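Beta-glucanase (Podospora anserina, PDB 4LE4) probably hydrolyses beta-glucan chains as a family GH131 glycoside hydrolase, and is caught here with cellotriose. Local coordinates at residues G177-T182 / L187-A192; V155-A158 / W162-V165. All blocks are in the same frame, centred on the assembly; numbering follows the deposited sequence.

Interaction 1 of 2, residues G177-T182 / L187-A192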
ATOM      1  N   GLY A 177       2.554 -10.253 -11.565  1.00 10.63           N
ATOM      2  CA  GLY A 177       3.955  -9.930 -11.807  1.00 10.60           C
ATOM      3  C   GLY A 177       4.321  -8.729 -10.928  1.00 10.47           C
ATOM      4  O   GLY A 177       3.439  -8.007 -10.467  1.00 10.75           O
ATOM      5  N   PHE A 178       5.611  -8.500 -10.745  1.00  7.99           N
ATOM      6  CA  PHE A 178       6.071  -7.459  -9.844  1.00  9.92           C
ATOM      7  C   PHE A 178       7.024  -6.477 -10.507  1.00  9.16           C
ATOM      8  O   PHE A 178       8.077  -6.871 -11.003  1.00 10.01           O
ATOM      9  CB  PHE A 178       6.750  -8.152  -8.653  1.00  8.59           C
ATOM     10  CG  PHE A 178       7.293  -7.204  -7.605  1.00  9.92           C
ATOM     11  CD1 PHE A 178       6.431  -6.514  -6.760  1.00 12.00           C
ATOM     12  CD2 PHE A 178       8.660  -7.088  -7.425  1.00 11.20           C
ATOM     13  CE1 PHE A 178       6.938  -5.725  -5.729  1.00 10.38           C
ATOM     14  CE2 PHE A 178       9.186  -6.309  -6.407  1.00 11.73           C
ATOM     15  CZ  PHE A 178       8.315  -5.630  -5.561  1.00 10.94           C
ATOM     16  N   TRP A 179       6.635  -5.205 -10.514  1.00  9.44           N
ATOM     17  CA  TRP A 179       7.456  -4.123 -11.070  1.00 11.70           C
ATOM     18  C   TRP A 179       7.903  -3.289  -9.864  1.00 10.47           C
ATOM     19  O   TRP A 179       7.146  -3.119  -8.910  1.00  8.19           O
ATOM     20  CB  TRP A 179       6.640  -3.270 -12.029  1.00 10.91           C
ATOM     21  CG  TRP A 179       6.278  -4.009 -13.264  1.00 13.73           C
ATOM     22  CD1 TRP A 179       5.346  -5.000 -13.393  1.00 13.90           C
ATOM     23  CD2 TRP A 179       6.839  -3.807 -14.570  1.00 13.35           C
ATOM     24  NE1 TRP A 179       5.287  -5.428 -14.711  1.00 14.29           N
ATOM     25  CE2 TRP A 179       6.196  -4.714 -15.448  1.00 13.85           C
ATOM     26  CE3 TRP A 179       7.825  -2.940 -15.078  1.00 11.13           C
ATOM     27  CZ2 TRP A 179       6.501  -4.784 -16.825  1.00 15.47           C
ATOM     28  CZ3 TRP A 179       8.135  -3.006 -16.441  1.00 12.51           C
ATOM     29  CH2 TRP A 179       7.473  -3.923 -17.299  1.00 12.91           C
ATOM     30  N   HIS A 180       9.135  -2.792  -9.901  1.00  9.91           N
ATOM     31  CA  HIS A 180       9.660  -2.080  -8.745  1.00  9.44           C
ATOM     32  C   HIS A 180      10.817  -1.177  -9.089  1.00  7.62           C
ATOM     33  O   HIS A 180      11.505  -1.404 -10.063  1.00  8.78           O
ATOM     34  CB  HIS A 180      10.166  -3.149  -7.748  1.00  8.05           C
ATOM     35  CG  HIS A 180      11.019  -2.622  -6.613  1.00  9.16           C
ATOM     36  ND1 HIS A 180      10.499  -2.177  -5.415  1.00 12.42           N
ATOM     37  CD2 HIS A 180      12.363  -2.492  -6.504  1.00  5.58           C
ATOM     38  CE1 HIS A 180      11.483  -1.787  -4.620  1.00  6.39           C
ATOM     39  NE2 HIS A 180      12.623  -1.968  -5.258  1.00 11.57           N
ATOM     40  N   SER A 181      11.012  -0.150  -8.272  1.00  9.22           N
ATOM     41  CA  SER A 181      12.183   0.706  -8.391  1.00 10.16           C
ATOM     42  C   SER A 181      12.295   1.438  -7.064  1.00  6.38           C
ATOM     43  O   SER A 181      11.369   1.427  -6.261  1.00  6.89           O
ATOM     44  CB  SER A 181      12.051   1.743  -9.503  1.00 10.69           C
ATOM     45  OG  SER A 181      11.148   2.748  -9.106  1.00 10.05           O
ATOM     46  N   THR A 182      13.449   2.033  -6.808  1.00  9.29           N
ATOM     47  CA  THR A 182      13.564   2.843  -5.606  1.00  9.60           C
ATOM     48  C   THR A 182      13.899   4.245  -6.086  1.00 10.92           C
ATOM     49  O   THR A 182      14.478   4.414  -7.155  1.00 12.67           O
ATOM     50  CB  THR A 182      14.656   2.366  -4.632  1.00  9.43           C
ATOM     51  OG1 THR A 182      15.912   2.213  -5.318  1.00 12.85           O
ATOM     52  CG2 THR A 182      14.229   1.048  -3.990  1.00 10.13           C
ATOM     53  N   LEU A 187      10.228   2.099 -13.060  1.00 11.88           N
ATOM     54  CA  LEU A 187       9.881   0.731 -12.675  1.00 11.52           C
ATOM     55  C   LEU A 187      10.443  -0.293 -13.675  1.00 13.55           C
ATOM     56  O   LEU A 187      10.397  -0.065 -14.885  1.00 12.13           O
ATOM     57  CB  LEU A 187       8.358   0.550 -12.687  1.00 11.65           C
ATOM     58  CG  LEU A 187       7.513   1.392 -11.721  1.00 12.68           C
ATOM     59  CD1 LEU A 187       6.020   1.140 -11.984  1.00 13.23           C
ATOM     60  CD2 LEU A 187       7.870   1.019 -10.290  1.00 13.08           C
ATOM     61  N   THR A 188      10.981  -1.402 -13.181  1.00 10.83           N
ATOM     62  CA  THR A 188      11.391  -2.462 -14.088  1.00 13.46           C
ATOM     63  C   THR A 188      10.765  -3.731 -13.514  1.00 12.99           C
ATOM     64  O   THR A 188      10.449  -3.790 -12.307  1.00 10.69           O
ATOM     65  CB  THR A 188      12.941  -2.615 -14.266  1.00 13.88           C
ATOM     66  OG1 THR A 188      13.564  -2.864 -13.007  1.00 14.51           O
ATOM     67  CG2 THR A 188      13.520  -1.358 -14.935  1.00 15.77           C
ATOM     68  N   ARG A 189      10.517  -4.721 -14.371  1.00 13.90           N
ATOM     69  CA  ARG A 189       9.883  -5.949 -13.906  1.00 16.23           C
ATOM     70  C   ARG A 189      10.927  -6.831 -13.241  1.00 16.85           C
ATOM     71  O   ARG A 189      11.886  -7.312 -13.877  1.00 18.55           O
ATOM     72  CB  ARG A 189       9.227  -6.715 -15.049  1.00 18.61           C
ATOM     73  CG  ARG A 189       8.758  -8.076 -14.596  1.00 24.01           C
ATOM     74  CD  ARG A 189       8.484  -9.004 -15.769  1.00 28.12           C
ATOM     75  NE  ARG A 189       7.158  -8.759 -16.307  1.00 31.49           N
ATOM     76  CZ  ARG A 189       6.626  -9.468 -17.302  1.00 34.45           C
ATOM     77  NH1 ARG A 189       7.333 -10.455 -17.852  1.00 33.14           N
ATOM     78  NH2 ARG A 189       5.387  -9.206 -17.728  1.00 31.87           N
ATOM     79  N   LYS A 190      10.744  -7.051 -11.954  1.00 15.21           N
ATOM     80  CA  LYS A 190      11.699  -7.836 -11.210  1.00 13.39           C
ATOM     81  C   LYS A 190      11.317  -9.300 -10.982  1.00 15.11           C
ATOM     82  O   LYS A 190      12.180 -10.110 -10.627  1.00 14.79           O
ATOM     83  CB  LYS A 190      12.021  -7.113  -9.919  1.00 13.39           C
ATOM     84  CG  LYS A 190      12.748  -5.781 -10.255  1.00 13.07           C
ATOM     85  CD  LYS A 190      13.254  -4.998  -9.055  1.00 13.45           C
ATOM     86  CE  LYS A 190      13.866  -3.661  -9.553  1.00 15.59           C
ATOM     87  NZ  LYS A 190      14.436  -2.823  -8.457  1.00 11.48           N
ATOM     88  N   VAL A 191      10.040  -9.617 -11.166  1.00 13.31           N
ATOM     89  CA  VAL A 191       9.551 -11.002 -11.083  1.00 14.50           C
ATOM     90  C   VAL A 191       8.452 -11.173 -12.157  1.00 14.17           C
ATOM     91  O   VAL A 191       7.466 -10.425 -12.194  1.00 14.22           O
ATOM     92  CB  VAL A 191       8.947 -11.367  -9.699  1.00 14.16           C
ATOM     93  CG1 VAL A 191       8.549 -12.837  -9.685  1.00 14.29           C
ATOM     94  CG2 VAL A 191       9.951 -11.080  -8.588  1.00 12.99           C
ATOM     95  N   ALA A 192       8.675 -12.110 -13.071  1.00 15.90           N
ATOM     96  CA  ALA A 192       7.706 -12.426 -14.122  1.00 15.98           C
ATOM     97  C   ALA A 192       6.407 -12.911 -13.445  1.00 16.30           C
ATOM     98  O   ALA A 192       6.446 -13.478 -12.350  1.00 16.94           O
ATOM     99  CB  ALA A 192       8.273 -13.535 -15.030  1.00 18.03           C
TER
HETATM  100  O   HOH W   1      13.787  -0.535 -11.841  1.00 17.37           O
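F178 to H180 and T188 to V191 pair as an antiparallel beta hairpin with a classic bulge, and strand 188-195 adds to one sheet of the concanavalin-clan sandwich. The bulge puts both K190 and V191 opposite F178, whose carbonyl O receives K190 N at 2.8 Å and, weakly, V191 N at 3.4 Å. F178 N returns a nearly straight bond to V191 O (3.0 Å). Past the bulge, H180 N reaches T188 O at 2.9 Å, and T188 N returns a bond to H180 O.

W179 and R189 share one face at the non-hydrogen-bonded pair. With CG beside the backbone N (chi1 -68°), the W179 indole lies against R189, whose CB makes a CH-pi contact over one ring face, 3.6 Å from the centroid of the six-membered ring and almost on its normal. The polar ends of this pair meet again at E168, which takes a hydrogen bond from W179 NE1 and a salt bridge from R189 NH2. On the other face F178 CB lies against V191 CB, and F178 and H180 go on to meet W153; F178 also stacks on W145. Toward the turn, a water links the strands, donating to H180 O at 3.0 Å and accepting from T188 OG1 at 2.6 Å.

Interaction 2 of 2, residues V155-A158 / W162-V165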
ATOM      1  N   VAL A 155      14.002  -7.251  -0.201  1.00 11.19           N
ATOM      2  CA  VAL A 155      15.129  -6.335  -0.221  1.00 12.82           C
ATOM      3  C   VAL A 155      15.270  -5.752   1.185  1.00 12.90           C
ATOM      4  O   VAL A 155      14.293  -5.696   1.925  1.00 10.83           O
ATOM      5  CB  VAL A 155      14.886  -5.199  -1.268  1.00 14.14           C
ATOM      6  CG1 VAL A 155      13.704  -4.358  -0.859  1.00 14.94           C
ATOM      7  CG2 VAL A 155      16.118  -4.366  -1.441  1.00 17.28           C
ATOM      8  N   GLU A 156      16.486  -5.361   1.563  1.00 13.93           N
ATOM      9  CA  GLU A 156      16.677  -4.755   2.884  1.00 15.49           C
ATOM     10  C   GLU A 156      15.825  -3.477   2.904  1.00 14.86           C
ATOM     11  O   GLU A 156      15.955  -2.646   2.008  1.00 16.66           O
ATOM     12  CB  GLU A 156      18.136  -4.367   3.076  1.00 20.11           C
ATOM     13  CG  GLU A 156      18.397  -3.570   4.367  1.00 25.47           C
ATOM     14  CD  GLU A 156      18.061  -4.361   5.615  1.00 29.08           C
ATOM     15  OE1 GLU A 156      18.120  -5.610   5.551  1.00 33.26           O
ATOM     16  OE2 GLU A 156      17.757  -3.748   6.672  1.00 32.18           O
ATOM     17  N   TRP A 157      14.968  -3.310   3.902  1.00 12.37           N
ATOM     18  CA  TRP A 157      14.138  -2.108   3.947  1.00 12.77           C
ATOM     19  C   TRP A 157      14.846  -0.986   4.726  1.00 13.03           C
ATOM     20  O   TRP A 157      14.782  -0.923   5.947  1.00 13.63           O
ATOM     21  CB  TRP A 157      12.797  -2.431   4.584  1.00 11.44           C
ATOM     22  CG  TRP A 157      11.748  -1.336   4.389  1.00 10.93           C
ATOM     23  CD1 TRP A 157      11.888  -0.181   3.644  1.00  8.58           C
ATOM     24  CD2 TRP A 157      10.421  -1.324   4.909  1.00 10.67           C
ATOM     25  NE1 TRP A 157      10.726   0.531   3.676  1.00  8.86           N
ATOM     26  CE2 TRP A 157       9.805  -0.139   4.445  1.00  9.55           C
ATOM     27  CE3 TRP A 157       9.677  -2.200   5.728  1.00  8.75           C
ATOM     28  CZ2 TRP A 157       8.490   0.194   4.770  1.00  9.93           C
ATOM     29  CZ3 TRP A 157       8.379  -1.878   6.050  1.00 11.06           C
ATOM     30  CH2 TRP A 157       7.786  -0.674   5.567  1.00 10.14           C
ATOM     31  N   ALA A 158      15.525  -0.115   4.000  1.00 14.16           N
ATOM     32  CA  ALA A 158      16.268   0.985   4.613  1.00 14.75           C
ATOM     33  C   ALA A 158      15.402   2.237   4.850  1.00 14.43           C
ATOM     34  O   ALA A 158      14.428   2.490   4.143  1.00 11.44           O
ATOM     35  CB  ALA A 158      17.462   1.347   3.719  1.00 13.84           C
ATOM     36  N   TRP A 162      12.438   5.435  -0.900  1.00  9.72           N
ATOM     37  CA  TRP A 162      11.116   5.268  -1.471  1.00  8.92           C
ATOM     38  C   TRP A 162      11.088   4.057  -2.382  1.00  7.77           C
ATOM     39  O   TRP A 162      11.928   3.931  -3.249  1.00  9.76           O
ATOM     40  CB  TRP A 162      10.724   6.510  -2.278  1.00  9.38           C
ATOM     41  CG  TRP A 162      10.181   7.573  -1.409  1.00  9.96           C
ATOM     42  CD1 TRP A 162      10.873   8.649  -0.869  1.00  9.05           C
ATOM     43  CD2 TRP A 162       8.861   7.630  -0.871  1.00  8.63           C
ATOM     44  NE1 TRP A 162      10.047   9.353  -0.032  1.00  8.44           N
ATOM     45  CE2 TRP A 162       8.808   8.761  -0.013  1.00  7.95           C
ATOM     46  CE3 TRP A 162       7.707   6.829  -1.024  1.00  8.75           C
ATOM     47  CZ2 TRP A 162       7.654   9.121   0.680  1.00  6.84           C
ATOM     48  CZ3 TRP A 162       6.539   7.185  -0.319  1.00  7.49           C
ATOM     49  CH2 TRP A 162       6.528   8.332   0.523  1.00  9.16           C
ATOM     50  N   HIS A 163      10.148   3.146  -2.131  1.00  9.55           N
ATOM     51  CA  HIS A 163       9.972   1.960  -2.949  1.00 10.67           C
ATOM     52  C   HIS A 163       8.738   2.146  -3.783  1.00  6.71           C
ATOM     53  O   HIS A 163       7.632   2.256  -3.253  1.00  9.57           O
ATOM     54  CB  HIS A 163       9.789   0.718  -2.066  1.00  9.91           C
ATOM     55  CG  HIS A 163      11.055   0.281  -1.407  1.00 10.95           C
ATOM     56  ND1 HIS A 163      11.901  -0.647  -1.973  1.00 10.56           N
ATOM     57  CD2 HIS A 163      11.647   0.687  -0.260  1.00 10.45           C
ATOM     58  CE1 HIS A 163      12.968  -0.794  -1.202  1.00 13.50           C
ATOM     59  NE2 HIS A 163      12.839   0.007  -0.155  1.00 10.23           N
ATOM     60  N   ASN A 164       8.924   2.161  -5.094  1.00  8.07           N
ATOM     61  CA  ASN A 164       7.803   2.335  -6.022  1.00  6.48           C
ATOM     62  C   ASN A 164       7.474   0.943  -6.560  1.00  6.21           C
ATOM     63  O   ASN A 164       8.352   0.245  -7.019  1.00  7.19           O
ATOM     64  CB  ASN A 164       8.256   3.250  -7.167  1.00  7.02           C
ATOM     65  CG  ASN A 164       9.023   4.481  -6.653  1.00  9.15           C
ATOM     66  OD1 ASN A 164      10.233   4.668  -6.923  1.00 11.50           O
ATOM     67  ND2 ASN A 164       8.340   5.293  -5.898  1.00  6.03           N
ATOM     68  N   VAL A 165       6.207   0.570  -6.517  1.00  6.00           N
ATOM     69  CA  VAL A 165       5.771  -0.768  -6.919  1.00  7.84           C
ATOM     70  C   VAL A 165       4.572  -0.722  -7.875  1.00  9.77           C
ATOM     71  O   VAL A 165       3.781   0.233  -7.860  1.00  8.83           O
ATOM     72  CB  VAL A 165       5.252  -1.544  -5.666  1.00  9.78           C
ATOM     73  CG1 VAL A 165       4.623  -2.908  -6.065  1.00 13.09           C
ATOM     74  CG2 VAL A 165       6.379  -1.722  -4.645  1.00  9.81           C
TER
HETATM   75  O   HOH W   2      15.323  -0.184   1.055  1.00 15.44           O
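The backbones of W157 and H163 stay well apart, their CA atoms, the nearest pair here, being 9.0 Å from each other, and no direct hydrogen bond crosses between the segments. What spans the gap is the H163 imidazole. Its CB points at the other segment, and with CG beside the backbone N (chi1 -73°) the ring reaches across to V155 and W157. H163 CE1 meets the methyl V155 CG1 at 3.7 Å. H163 NE2 comes within 3.9 Å of W157 CD1, on the pyrrole part of the indole. The two aromatic planes stand at 84°, with the centroids of the imidazole and the indole five-membered ring 5.3 Å apart, an oblique meeting. A single water completes the bridge: it lies in the H163 ring plane, 2.8 Å from NE2, donates to E156 O at 2.7 Å and accepts from A158 N at 3.0 Å. Those two backbone groups and the imidazole thus grip it from three sides, and it probably helps fix how the H163 ring is turned. Replacing H163 by an alanine would probably leave this water without its side-chain partner and open a gap beside V155 CG1 and the W157 indole. W157 has a further neighbour in R103, which makes a cation-pi contact with its ring and a hydrogen bond to its carbonyl O. Strand 150-156 belongs to one sheet and strand 163-170 to the other, making this a side-chain and water bridge between the two sheets where the chain passes from one to the next, in the beta-sandwich of the concanavalin clan.

In the fold
Following the chain from the N terminus, strand 150-156 leaves its sheet and interaction 2 closes the short loop 159-161 before the chain enters the other sheet as strand 163-170. That strand turns back into strand 175-182, and interaction 1 then closes the 183-186 turn to bring in strand 188-195. The two contacts run in series, neither nested nor crossed, with centres about 12 Å apart. They meet through the neighbouring strands: S181 O and N164 N probably share a hydrogen bond, and the H180 and H163 rings meet with their planes about 35° apart. Interaction 2 thus ties sheet to sheet, interaction 1 strand to strand within one of them.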